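Local coordinates for uncharacterized protein (Desulfovibrio piger, PDB 4LG3) that is of unknown function but carries a DUF4875 domain of the CamS-like clan, built round a mixed beta sheet, at residues 29-34 with 78-83; 91-96 with 121-126; 117-122 with 170-175. All coordinates share one frame; numbering follows the deposited sequence.

Contact 1: residues 29-34 with 78-83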
ATOM      1  N   VAL A  29       8.578   5.198   3.169  1.00 35.04           N
ATOM      2  CA  VAL A  29       7.326   5.468   3.874  1.00 31.83           C
ATOM      3  C   VAL A  29       6.222   4.524   3.426  1.00 36.63           C
ATOM      4  O   VAL A  29       6.033   4.293   2.229  1.00 34.67           O
ATOM      5  CB  VAL A  29       6.883   6.972   3.680  1.00 31.45           C
ATOM      6  CG1 VAL A  29       5.652   7.294   4.525  1.00 28.93           C
ATOM      7  CG2 VAL A  29       8.014   7.946   4.007  1.00 30.59           C
ATOM      8  N   ARG A  30       5.443   4.043   4.406  1.00 35.16           N
ATOM      9  CA  ARG A  30       4.217   3.255   4.199  1.00 33.38           C
ATOM     10  C   ARG A  30       3.062   4.140   4.574  1.00 38.59           C
ATOM     11  O   ARG A  30       3.073   4.754   5.646  1.00 39.22           O
ATOM     12  CB  ARG A  30       4.202   1.969   5.014  1.00 31.26           C
ATOM     13  CG  ARG A  30       5.380   1.040   4.753  1.00 32.77           C
ATOM     14  CD  ARG A  30       5.047  -0.351   5.254  1.00 42.19           C
ATOM     15  NE  ARG A  30       4.215  -1.086   4.291  1.00 46.35           N
ATOM     16  CZ  ARG A  30       4.677  -1.999   3.442  1.00 51.17           C
ATOM     17  NH1 ARG A  30       5.961  -2.328   3.446  1.00 36.42           N
ATOM     18  NH2 ARG A  30       3.851  -2.618   2.613  1.00 38.62           N
ATOM     19  N   ILE A  31       2.077   4.252   3.679  1.00 35.01           N
ATOM     20  CA  ILE A  31       0.913   5.092   3.913  1.00 34.17           C
ATOM     21  C   ILE A  31      -0.345   4.249   3.774  1.00 39.79           C
ATOM     22  O   ILE A  31      -0.298   3.144   3.224  1.00 40.95           O
ATOM     23  CB  ILE A  31       0.900   6.359   2.981  1.00 36.37           C
ATOM     24  CG1 ILE A  31       0.833   6.003   1.491  1.00 34.53           C
ATOM     25  CG2 ILE A  31       2.076   7.334   3.317  1.00 37.58           C
ATOM     26  CD1 ILE A  31       0.361   7.150   0.554  1.00 41.18           C
ATOM     27  N   VAL A  32      -1.469   4.767   4.296  1.00 35.54           N
ATOM     28  CA  VAL A  32      -2.804   4.161   4.166  1.00 34.92           C
ATOM     29  C   VAL A  32      -3.793   5.275   3.805  1.00 41.11           C
ATOM     30  O   VAL A  32      -3.567   6.439   4.169  1.00 40.05           O
ATOM     31  CB  VAL A  32      -3.318   3.354   5.412  1.00 37.41           C
ATOM     32  CG1 VAL A  32      -2.513   2.083   5.648  1.00 36.74           C
ATOM     33  CG2 VAL A  32      -3.389   4.220   6.675  1.00 36.96           C
ATOM     34  N   LEU A  33      -4.919   4.896   3.160  1.00 39.33           N
ATOM     35  CA  LEU A  33      -5.999   5.815   2.857  1.00 40.02           C
ATOM     36  C   LEU A  33      -6.831   6.033   4.095  1.00 45.07           C
ATOM     37  O   LEU A  33      -7.147   5.065   4.801  1.00 46.13           O
ATOM     38  CB  LEU A  33      -6.889   5.305   1.723  1.00 40.46           C
ATOM     39  CG  LEU A  33      -6.265   5.140   0.355  1.00 43.93           C
ATOM     40  CD1 LEU A  33      -7.308   4.664  -0.626  1.00 44.71           C
ATOM     41  CD2 LEU A  33      -5.561   6.432  -0.124  1.00 42.06           C
ATOM     42  N   VAL A  34      -7.197   7.291   4.360  1.00 40.12           N
ATOM     43  CA  VAL A  34      -8.021   7.633   5.522  1.00 39.87           C
ATOM     44  C   VAL A  34      -9.259   8.426   5.119  1.00 45.15           C
ATOM     45  O   VAL A  34      -9.351   8.965   4.010  1.00 44.28           O
ATOM     46  CB  VAL A  34      -7.238   8.388   6.633  1.00 42.51           C
ATOM     47  CG1 VAL A  34      -6.100   7.527   7.183  1.00 41.55           C
ATOM     48  CG2 VAL A  34      -6.733   9.748   6.147  1.00 41.36           C
ATOM     49  N   ILE A  78       7.510   5.303  -1.546  1.00 37.39           N
ATOM     50  CA  ILE A  78       6.172   5.305  -0.923  1.00 36.45           C
ATOM     51  C   ILE A  78       5.441   3.992  -1.262  1.00 37.76           C
ATOM     52  O   ILE A  78       5.400   3.595  -2.415  1.00 38.11           O
ATOM     53  CB  ILE A  78       5.306   6.547  -1.315  1.00 39.70           C
ATOM     54  CG1 ILE A  78       6.049   7.886  -1.112  1.00 40.68           C
ATOM     55  CG2 ILE A  78       3.930   6.536  -0.631  1.00 38.90           C
ATOM     56  CD1 ILE A  78       6.346   8.329   0.299  1.00 43.00           C
ATOM     57  N   THR A  79       4.871   3.342  -0.262  1.00 33.51           N
ATOM     58  CA  THR A  79       4.036   2.159  -0.444  1.00 32.98           C
ATOM     59  C   THR A  79       2.686   2.463   0.174  1.00 38.32           C
ATOM     60  O   THR A  79       2.616   2.795   1.367  1.00 37.59           O
ATOM     61  CB  THR A  79       4.636   0.858   0.142  1.00 38.13           C
ATOM     62  OG1 THR A  79       5.936   0.657  -0.400  1.00 45.15           O
ATOM     63  CG2 THR A  79       3.774  -0.370  -0.157  1.00 29.29           C
ATOM     64  N   LEU A  80       1.617   2.359  -0.642  1.00 33.36           N
ATOM     65  CA  LEU A  80       0.263   2.518  -0.161  1.00 32.49           C
ATOM     66  C   LEU A  80      -0.289   1.128   0.141  1.00 38.24           C
ATOM     67  O   LEU A  80      -0.379   0.292  -0.757  1.00 37.92           O
ATOM     68  CB  LEU A  80      -0.616   3.285  -1.160  1.00 32.40           C
ATOM     69  CG  LEU A  80      -2.117   3.387  -0.871  1.00 35.32           C
ATOM     70  CD1 LEU A  80      -2.388   4.261   0.349  1.00 34.11           C
ATOM     71  CD2 LEU A  80      -2.851   3.918  -2.087  1.00 33.54           C
ATOM     72  N   ASP A  81      -0.639   0.888   1.419  1.00 36.36           N
ATOM     73  CA  ASP A  81      -1.229  -0.385   1.848  1.00 37.18           C
ATOM     74  C   ASP A  81      -2.765  -0.302   1.871  1.00 40.67           C
ATOM     75  O   ASP A  81      -3.317   0.783   2.005  1.00 39.45           O
ATOM     76  CB  ASP A  81      -0.689  -0.830   3.217  1.00 37.79           C
ATOM     77  CG  ASP A  81       0.779  -1.189   3.208  1.00 38.50           C
ATOM     78  OD1 ASP A  81       1.195  -1.975   2.321  1.00 36.63           O
ATOM     79  OD2 ASP A  81       1.504  -0.736   4.123  1.00 44.46           O
ATOM     80  N   SER A  82      -3.440  -1.453   1.740  1.00 39.47           N
ATOM     81  CA  SER A  82      -4.906  -1.571   1.721  1.00 41.04           C
ATOM     82  C   SER A  82      -5.540  -1.094   3.023  1.00 46.63           C
ATOM     83  O   SER A  82      -6.682  -0.635   3.018  1.00 49.12           O
ATOM     84  CB  SER A  82      -5.331  -3.006   1.437  1.00 43.90           C
ATOM     85  OG  SER A  82      -4.797  -3.905   2.397  1.00 50.39           O
ATOM     86  N   GLN A  83      -4.803  -1.198   4.127  1.00 41.62           N
ATOM     87  CA  GLN A  83      -5.244  -0.811   5.456  1.00 41.85           C
ATOM     88  C   GLN A  83      -4.106  -0.979   6.471  1.00 43.42           C
ATOM     89  O   GLN A  83      -3.137  -1.682   6.175  1.00 41.63           O
ATOM     90  CB  GLN A  83      -6.454  -1.688   5.875  1.00 45.04           C
ATOM     91  CG  GLN A  83      -6.153  -3.184   6.028  1.00 49.88           C
ATOM     92  CD  GLN A  83      -7.356  -3.981   6.395  1.00 58.64           C
ATOM     93  OE1 GLN A  83      -8.284  -3.529   7.064  1.00 67.77           O
ATOM     94  NE2 GLN A  83      -7.379  -5.182   5.947  1.00 57.22           N
TER
HETATM   95  O   HOH W   1       8.075   2.068   0.790  1.00 42.57           O
HETATM   96  O   HOH W   2      -5.522   2.181   2.353  1.00 40.39           O
HETATM   97  O   HOH W   3      -6.456   2.250   4.730  1.00 46.00           O
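Arg30 meets Asp81 side-on in a two-pronged salt bridge. NE of Arg30 gives a bond of 2.7 Å to OD2 of Asp81, and NH2 gives another to OD1. Each oxygen uses its syn lone pair, and the guanidinium and carboxylate planes lie only 8° apart. This double grip fixes the turn of both groups. The arginine chain bends at its third torsion (chi3 81°), which swings the guanidinium across to the other strand. The side chain of Thr79 lies over one guanidinium face, where its CG2 is 3.6 Å from Arg30 NH2.

Three backbone bonds join the parallel strands: Thr79 N to Val29 O (2.9 Å), Ile31 N to Thr79 O (2.8 Å) and Asp81 N to Ile31 O (2.9 Å). Strand 75-81 ends at Asp81. Val32 CG1 still packs on the backbone of Gln83, and a water accepts from Leu33 N and donates to Asp81 O.

The sheet face opposite the salt bridge is aliphatic. The Val29 and Ile78 side chains run alongside each other, with CD1 of Ile78 3.7 Å from CB of Val29. CG1 of Ile31 reaches both CG2 of Ile78 and CD1 of Leu80. Leu33 crosses Leu80 at about a right angle.

Helix 53-71 packs on this face through Leu56, Val60 and Tyr67. Strands 10-18 and 92-98 flank the pair. The connection between the two parallel strands holds strand 42-44 and helix 53-71.

Contact 2: residues 91-96 with 121-126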
ATOM      1  N   THR A  91      -2.471  -5.568   1.888  1.00 40.34           N
ATOM      2  CA  THR A  91      -1.780  -5.712   0.602  1.00 38.50           C
ATOM      3  C   THR A  91      -1.431  -4.341   0.047  1.00 38.63           C
ATOM      4  O   THR A  91      -1.946  -3.343   0.505  1.00 36.06           O
ATOM      5  CB  THR A  91      -2.609  -6.526  -0.431  1.00 42.91           C
ATOM      6  OG1 THR A  91      -3.864  -5.889  -0.676  1.00 40.55           O
ATOM      7  CG2 THR A  91      -2.779  -7.986  -0.055  1.00 37.90           C
ATOM      8  N   VAL A  92      -0.580  -4.315  -0.964  1.00 37.23           N
ATOM      9  CA  VAL A  92      -0.107  -3.132  -1.676  1.00 36.61           C
ATOM     10  C   VAL A  92      -1.147  -2.701  -2.693  1.00 40.97           C
ATOM     11  O   VAL A  92      -1.523  -3.491  -3.557  1.00 41.50           O
ATOM     12  CB  VAL A  92       1.260  -3.419  -2.373  1.00 38.50           C
ATOM     13  CG1 VAL A  92       1.750  -2.225  -3.181  1.00 37.16           C
ATOM     14  CG2 VAL A  92       2.295  -3.835  -1.353  1.00 37.00           C
ATOM     15  N   LEU A  93      -1.570  -1.435  -2.599  1.00 37.52           N
ATOM     16  CA  LEU A  93      -2.480  -0.795  -3.541  1.00 36.96           C
ATOM     17  C   LEU A  93      -1.707   0.053  -4.579  1.00 41.83           C
ATOM     18  O   LEU A  93      -2.169   0.212  -5.702  1.00 43.58           O
ATOM     19  CB  LEU A  93      -3.497   0.087  -2.805  1.00 35.64           C
ATOM     20  CG  LEU A  93      -4.528  -0.595  -1.909  1.00 38.58           C
ATOM     21  CD1 LEU A  93      -5.563   0.405  -1.447  1.00 37.01           C
ATOM     22  CD2 LEU A  93      -5.205  -1.811  -2.612  1.00 40.55           C
ATOM     23  N   ALA A  94      -0.533   0.588  -4.208  1.00 36.63           N
ATOM     24  CA  ALA A  94       0.263   1.446  -5.079  1.00 36.51           C
ATOM     25  C   ALA A  94       1.641   1.652  -4.515  1.00 39.55           C
ATOM     26  O   ALA A  94       1.814   1.624  -3.293  1.00 39.07           O
ATOM     27  CB  ALA A  94      -0.427   2.821  -5.247  1.00 38.02           C
ATOM     28  N   THR A  95       2.614   1.938  -5.402  1.00 36.57           N
ATOM     29  CA  THR A  95       4.012   2.240  -5.068  1.00 36.41           C
ATOM     30  C   THR A  95       4.574   3.291  -6.008  1.00 42.92           C
ATOM     31  O   THR A  95       4.159   3.368  -7.166  1.00 42.81           O
ATOM     32  CB  THR A  95       4.950   0.985  -5.135  1.00 41.55           C
ATOM     33  OG1 THR A  95       5.037   0.504  -6.478  1.00 42.92           O
ATOM     34  CG2 THR A  95       4.569  -0.121  -4.199  1.00 35.95           C
ATOM     35  N   ALA A  96       5.604   4.022  -5.535  1.00 40.55           N
ATOM     36  CA  ALA A  96       6.343   5.016  -6.308  1.00 40.61           C
ATOM     37  C   ALA A  96       7.642   5.374  -5.611  1.00 43.48           C
ATOM     38  O   ALA A  96       7.665   5.584  -4.394  1.00 41.55           O
ATOM     39  CB  ALA A  96       5.498   6.280  -6.526  1.00 41.41           C
ATOM     40  N   ARG A 121      -8.116  -0.771  -8.841  1.00 51.48           N
ATOM     41  CA  ARG A 121      -9.079  -0.219  -7.857  1.00 50.80           C
ATOM     42  C   ARG A 121      -8.627  -0.511  -6.437  1.00 53.51           C
ATOM     43  O   ARG A 121      -7.745  -1.354  -6.243  1.00 53.98           O
ATOM     44  CB  ARG A 121     -10.476  -0.841  -8.064  1.00 50.90           C
ATOM     45  CG  ARG A 121     -10.510  -2.372  -7.932  1.00 57.28           C
ATOM     46  CD  ARG A 121     -11.912  -2.889  -7.676  1.00 58.89           C
ATOM     47  NE  ARG A 121     -11.971  -4.349  -7.573  1.00 58.17           N
ATOM     48  CZ  ARG A 121     -11.998  -5.031  -6.431  1.00 62.17           C
ATOM     49  NH1 ARG A 121     -11.961  -4.396  -5.267  1.00 44.82           N
ATOM     50  NH2 ARG A 121     -12.078  -6.351  -6.443  1.00 50.06           N
ATOM     51  N   GLY A 122      -9.281   0.119  -5.462  1.00 48.32           N
ATOM     52  CA  GLY A 122      -9.072  -0.186  -4.049  1.00 46.33           C
ATOM     53  C   GLY A 122      -9.933  -1.371  -3.642  1.00 49.51           C
ATOM     54  O   GLY A 122     -10.503  -2.044  -4.503  1.00 52.07           O
ATOM     55  N   LEU A 123     -10.082  -1.633  -2.344  1.00 44.33           N
ATOM     56  CA  LEU A 123     -10.828  -2.825  -1.912  1.00 44.07           C
ATOM     57  C   LEU A 123     -12.150  -2.501  -1.226  1.00 50.37           C
ATOM     58  O   LEU A 123     -12.320  -1.422  -0.656  1.00 50.13           O
ATOM     59  CB  LEU A 123      -9.955  -3.702  -0.967  1.00 42.70           C
ATOM     60  CG  LEU A 123      -8.480  -4.025  -1.385  1.00 45.08           C
ATOM     61  CD1 LEU A 123      -7.861  -5.019  -0.440  1.00 45.06           C
ATOM     62  CD2 LEU A 123      -8.379  -4.584  -2.817  1.00 44.01           C
ATOM     63  N   THR A 124     -13.092  -3.452  -1.280  1.00 49.42           N
ATOM     64  CA  THR A 124     -14.405  -3.318  -0.640  1.00 50.74           C
ATOM     65  C   THR A 124     -14.244  -3.534   0.861  1.00 54.66           C
ATOM     66  O   THR A 124     -13.263  -4.144   1.295  1.00 55.01           O
ATOM     67  CB  THR A 124     -15.432  -4.317  -1.228  1.00 54.99           C
ATOM     68  OG1 THR A 124     -15.042  -5.648  -0.907  1.00 55.34           O
ATOM     69  CG2 THR A 124     -15.601  -4.193  -2.720  1.00 49.68           C
ATOM     70  N   ALA A 125     -15.222  -3.096   1.648  1.00 51.54           N
ATOM     71  CA  ALA A 125     -15.217  -3.315   3.101  1.00 51.06           C
ATOM     72  C   ALA A 125     -15.087  -4.810   3.414  1.00 55.28           C
ATOM     73  O   ALA A 125     -14.366  -5.181   4.339  1.00 52.97           O
ATOM     74  CB  ALA A 125     -16.487  -2.756   3.720  1.00 53.07           C
ATOM     75  N   GLN A 126     -15.765  -5.667   2.610  1.00 54.43           N
ATOM     76  CA  GLN A 126     -15.726  -7.123   2.784  1.00 54.88           C
ATOM     77  C   GLN A 126     -14.329  -7.683   2.493  1.00 55.64           C
ATOM     78  O   GLN A 126     -13.841  -8.520   3.250  1.00 54.16           O
ATOM     79  CB  GLN A 126     -16.765  -7.808   1.914  1.00 57.91           C
ATOM     80  CG  GLN A 126     -17.111  -9.182   2.441  1.00 65.57           C
ATOM     81  CD  GLN A 126     -17.861  -9.992   1.446  1.00 81.89           C
ATOM     82  OE1 GLN A 126     -17.358 -10.315   0.367  1.00 79.83           O
ATOM     83  NE2 GLN A 126     -19.056 -10.388   1.820  1.00 78.65           N
TER
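Leu93 and Leu123 both turn CG to the side of their own backbone N, away from the carbonyl carbon (chi1 -67° and -47°), which lets CD2 of Leu93 approach Leu123. It comes 4.1 Å from CG of Leu123, with the two side chains set at a slant. The other branch of Leu93, CD1, lies 4.4 Å from CA of Gly122.

At Thr91 the hydroxyl sits between the backbone N and the carbonyl carbon. Its OG1 is 4.1 Å from CD1 of Leu123, and the side chains cross at about a right angle. This is packing of a methyl against an oxygen whose hydrogen bond goes to Gln131 NE2.

Leu93 and Ala94 both face Leu80, forming a classic beta bulge at the start of strand 92-98. The extended Arg121 chain runs alongside its own backbone. Its NH1 donates to Gly122 O (2.9 Å) and forms a salt bridge with Glu127. Thr124 is the N-cap of helix 125-137.

No hydrogen bond crosses between 91-96 and 121-126. The contact is small, burying 130 Å² in all, and rests on the leucine side chains. Apolar packing joins the loop before helix 125-137 to the bulged end of strand 92-98.

Contact 3: residues 117-122 with 170-175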
ATOM      1  N   GLN A 117       3.599   1.532  -9.518  1.00 38.47           N
ATOM      2  CA  GLN A 117       2.575   0.492  -9.493  1.00 39.23           C
ATOM      3  C   GLN A 117       1.317   0.992  -8.873  1.00 43.03           C
ATOM      4  O   GLN A 117       1.367   1.844  -8.002  1.00 44.16           O
ATOM      5  CB  GLN A 117       3.018  -0.779  -8.737  1.00 39.62           C
ATOM      6  CG  GLN A 117       4.242  -1.467  -9.284  1.00 36.52           C
ATOM      7  CD  GLN A 117       4.592  -2.641  -8.415  1.00 62.01           C
ATOM      8  OE1 GLN A 117       4.398  -3.799  -8.797  1.00 53.47           O
ATOM      9  NE2 GLN A 117       5.119  -2.372  -7.216  1.00 54.65           N
ATOM     10  N   ALA A 118       0.186   0.486  -9.336  1.00 40.25           N
ATOM     11  CA  ALA A 118      -1.127   0.790  -8.781  1.00 41.16           C
ATOM     12  C   ALA A 118      -2.088  -0.316  -9.167  1.00 48.46           C
ATOM     13  O   ALA A 118      -1.991  -0.857 -10.272  1.00 50.80           O
ATOM     14  CB  ALA A 118      -1.634   2.150  -9.257  1.00 42.49           C
ATOM     15  N   THR A 119      -2.964  -0.701  -8.237  1.00 44.95           N
ATOM     16  CA  THR A 119      -3.983  -1.722  -8.488  1.00 45.46           C
ATOM     17  C   THR A 119      -5.089  -1.069  -9.354  1.00 51.75           C
ATOM     18  O   THR A 119      -5.272   0.152  -9.276  1.00 50.80           O
ATOM     19  CB  THR A 119      -4.529  -2.286  -7.159  1.00 46.03           C
ATOM     20  OG1 THR A 119      -4.920  -1.210  -6.317  1.00 44.10           O
ATOM     21  CG2 THR A 119      -3.554  -3.180  -6.437  1.00 43.43           C
ATOM     22  N   PRO A 120      -5.879  -1.827 -10.149  1.00 50.64           N
ATOM     23  CA  PRO A 120      -6.929  -1.160 -10.968  1.00 51.36           C
ATOM     24  C   PRO A 120      -8.015  -0.455 -10.143  1.00 55.26           C
ATOM     25  O   PRO A 120      -8.732   0.377 -10.681  1.00 57.46           O
ATOM     26  CB  PRO A 120      -7.515  -2.293 -11.814  1.00 54.51           C
ATOM     27  CG  PRO A 120      -7.060  -3.566 -11.173  1.00 58.06           C
ATOM     28  CD  PRO A 120      -5.799  -3.280 -10.420  1.00 51.87           C
ATOM     29  N   ARG A 121      -8.116  -0.771  -8.841  1.00 51.48           N
ATOM     30  CA  ARG A 121      -9.079  -0.219  -7.857  1.00 50.80           C
ATOM     31  C   ARG A 121      -8.627  -0.511  -6.437  1.00 53.51           C
ATOM     32  O   ARG A 121      -7.745  -1.354  -6.243  1.00 53.98           O
ATOM     33  CB  ARG A 121     -10.476  -0.841  -8.064  1.00 50.90           C
ATOM     34  CG  ARG A 121     -10.510  -2.372  -7.932  1.00 57.28           C
ATOM     35  CD  ARG A 121     -11.912  -2.889  -7.676  1.00 58.89           C
ATOM     36  NE  ARG A 121     -11.971  -4.349  -7.573  1.00 58.17           N
ATOM     37  CZ  ARG A 121     -11.998  -5.031  -6.431  1.00 62.17           C
ATOM     38  NH1 ARG A 121     -11.961  -4.396  -5.267  1.00 44.82           N
ATOM     39  NH2 ARG A 121     -12.078  -6.351  -6.443  1.00 50.06           N
ATOM     40  N   GLY A 122      -9.281   0.119  -5.462  1.00 48.32           N
ATOM     41  CA  GLY A 122      -9.072  -0.186  -4.049  1.00 46.33           C
ATOM     42  C   GLY A 122      -9.933  -1.371  -3.642  1.00 49.51           C
ATOM     43  O   GLY A 122     -10.503  -2.044  -4.503  1.00 52.07           O
ATOM     44  N   ASN A 170      -5.134 -11.370  -1.255  1.00 53.40           N
ATOM     45  CA  ASN A 170      -4.892 -10.442  -2.347  1.00 52.45           C
ATOM     46  C   ASN A 170      -5.961 -10.610  -3.463  1.00 56.38           C
ATOM     47  O   ASN A 170      -5.749 -11.370  -4.420  1.00 57.09           O
ATOM     48  CB  ASN A 170      -3.456 -10.624  -2.877  1.00 53.67           C
ATOM     49  CG  ASN A 170      -2.769  -9.332  -3.269  1.00 83.80           C
ATOM     50  OD1 ASN A 170      -3.390  -8.354  -3.717  1.00 71.78           O
ATOM     51  ND2 ASN A 170      -1.460  -9.307  -3.099  1.00 81.28           N
ATOM     52  N   PRO A 171      -7.108  -9.880  -3.354  1.00 50.04           N
ATOM     53  CA  PRO A 171      -8.144  -9.976  -4.396  1.00 50.14           C
ATOM     54  C   PRO A 171      -7.782  -9.257  -5.688  1.00 53.86           C
ATOM     55  O   PRO A 171      -8.457  -9.451  -6.685  1.00 54.22           O
ATOM     56  CB  PRO A 171      -9.367  -9.292  -3.752  1.00 51.79           C
ATOM     57  CG  PRO A 171      -8.830  -8.384  -2.757  1.00 54.52           C
ATOM     58  CD  PRO A 171      -7.498  -8.923  -2.293  1.00 49.72           C
ATOM     59  N   VAL A 172      -6.775  -8.371  -5.656  1.00 51.83           N
ATOM     60  CA  VAL A 172      -6.393  -7.516  -6.785  1.00 52.88           C
ATOM     61  C   VAL A 172      -4.906  -7.202  -6.669  1.00 57.81           C
ATOM     62  O   VAL A 172      -4.495  -6.464  -5.765  1.00 59.97           O
ATOM     63  CB  VAL A 172      -7.246  -6.191  -6.828  1.00 56.69           C
ATOM     64  CG1 VAL A 172      -6.679  -5.200  -7.817  1.00 55.79           C
ATOM     65  CG2 VAL A 172      -8.716  -6.448  -7.151  1.00 58.54           C
ATOM     66  N   PHE A 173      -4.129  -7.692  -7.626  1.00 52.23           N
ATOM     67  CA  PHE A 173      -2.691  -7.481  -7.741  1.00 49.58           C
ATOM     68  C   PHE A 173      -2.363  -6.107  -8.376  1.00 54.91           C
ATOM     69  O   PHE A 173      -3.110  -5.603  -9.235  1.00 56.20           O
ATOM     70  CB  PHE A 173      -2.037  -8.627  -8.574  1.00 50.43           C
ATOM     71  CG  PHE A 173      -1.794  -9.887  -7.772  1.00 50.21           C
ATOM     72  CD1 PHE A 173      -0.930  -9.883  -6.672  1.00 49.78           C
ATOM     73  CD2 PHE A 173      -2.434 -11.078  -8.106  1.00 51.79           C
ATOM     74  CE1 PHE A 173      -0.717 -11.049  -5.922  1.00 50.18           C
ATOM     75  CE2 PHE A 173      -2.233 -12.239  -7.342  1.00 54.40           C
ATOM     76  CZ  PHE A 173      -1.375 -12.215  -6.251  1.00 50.05           C
ATOM     77  N   PRO A 174      -1.202  -5.520  -8.021  1.00 51.18           N
ATOM     78  CA  PRO A 174      -0.830  -4.228  -8.620  1.00 50.79           C
ATOM     79  C   PRO A 174      -0.436  -4.389 -10.074  1.00 53.00           C
ATOM     80  O   PRO A 174      -0.118  -5.480 -10.515  1.00 54.84           O
ATOM     81  CB  PRO A 174       0.362  -3.761  -7.750  1.00 51.22           C
ATOM     82  CG  PRO A 174       0.304  -4.631  -6.501  1.00 54.74           C
ATOM     83  CD  PRO A 174      -0.199  -5.943  -7.022  1.00 51.50           C
ATOM     84  N   GLU A 175      -0.510  -3.304 -10.814  1.00 48.78           N
ATOM     85  CA  GLU A 175      -0.091  -3.219 -12.214  1.00 50.16           C
ATOM     86  C   GLU A 175       0.889  -2.078 -12.336  1.00 51.63           C
ATOM     87  O   GLU A 175       0.750  -1.134 -11.553  1.00 48.72           O
ATOM     88  CB  GLU A 175      -1.285  -2.898 -13.153  1.00 53.28           C
ATOM     89  CG  GLU A 175      -2.492  -3.803 -13.122  1.00 64.82           C
ATOM     90  CD  GLU A 175      -3.575  -3.316 -14.066  1.00 78.42           C
ATOM     91  OE1 GLU A 175      -3.589  -2.104 -14.382  1.00 56.34           O
ATOM     92  OE2 GLU A 175      -4.375  -4.159 -14.533  1.00 77.06           O
TER
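Val172 points its two methyls at different neighbours across the contact. CG1 stands anti to the backbone N (chi1 169°) and meets the ring of Pro120, with CD at 3.4 Å. The Pro120 and Val172 side chains lie alongside each other and point opposite ways. The same methyl lies 3.7 Å from CB of Thr119. CG2 goes instead to Arg121. It sits over one guanidinium face, offset toward the rim, and is 3.4 Å from NH2.

The Thr119 methyl is directed at the other backbone. Its CG2 is 3.5 Å from Val172 O and also touches CA of Pro174. Gln117 crosses Pro174 obliquely, with the two CB atoms 4.1 Å apart.

Between Gln117 and Thr119, Ala118 pairs with Glu175. They form an antiparallel hydrogen-bonded pair, with Ala118 N to Glu175 O at 2.8 Å and Glu175 N to Ala118 O at 2.9 Å. The second bond comes from above the carbonyl plane, 55° out of it. This joins strand 175-176 to strand 113-118 at the sheet's edge.

Other polar ends have partners outside the two segments. Glu175 OE1 bridges to Lys53 on helix 53-71, and Gln117 NE2 bonds to Thr95 OG1. Across the contact itself a methyl packs on the flat face of the arginine, while NH1 bonds polar partners. Attachment of the 170-175 segment thus combines two backbone bonds with mainly apolar packing.

The three contacts follow one another across the same mixed sheet. Contacts 1 and 2 have centres about 9 Å apart and touch where strands 75-81 and 92-98 are neighbours: Leu80 N lies 2.8 Å from Ala94 O, probably hydrogen-bonded. Ser82 also packs on Leu93 and Leu123. Contacts 2 and 3 are closer, with centres about 6 Å apart, and share Arg121 and Gly122. Leu93 O and Thr119 N, 2.8 Å apart, probably bond between them. Contacts 1 and 3 do not touch; their nearest atoms are about 6 Å apart. No function or site is assigned to this protein. A bound 1,2-ethanediol, probably from the crystallisation liquor, lies about 4 Å from the Val32 side chain in contact 1.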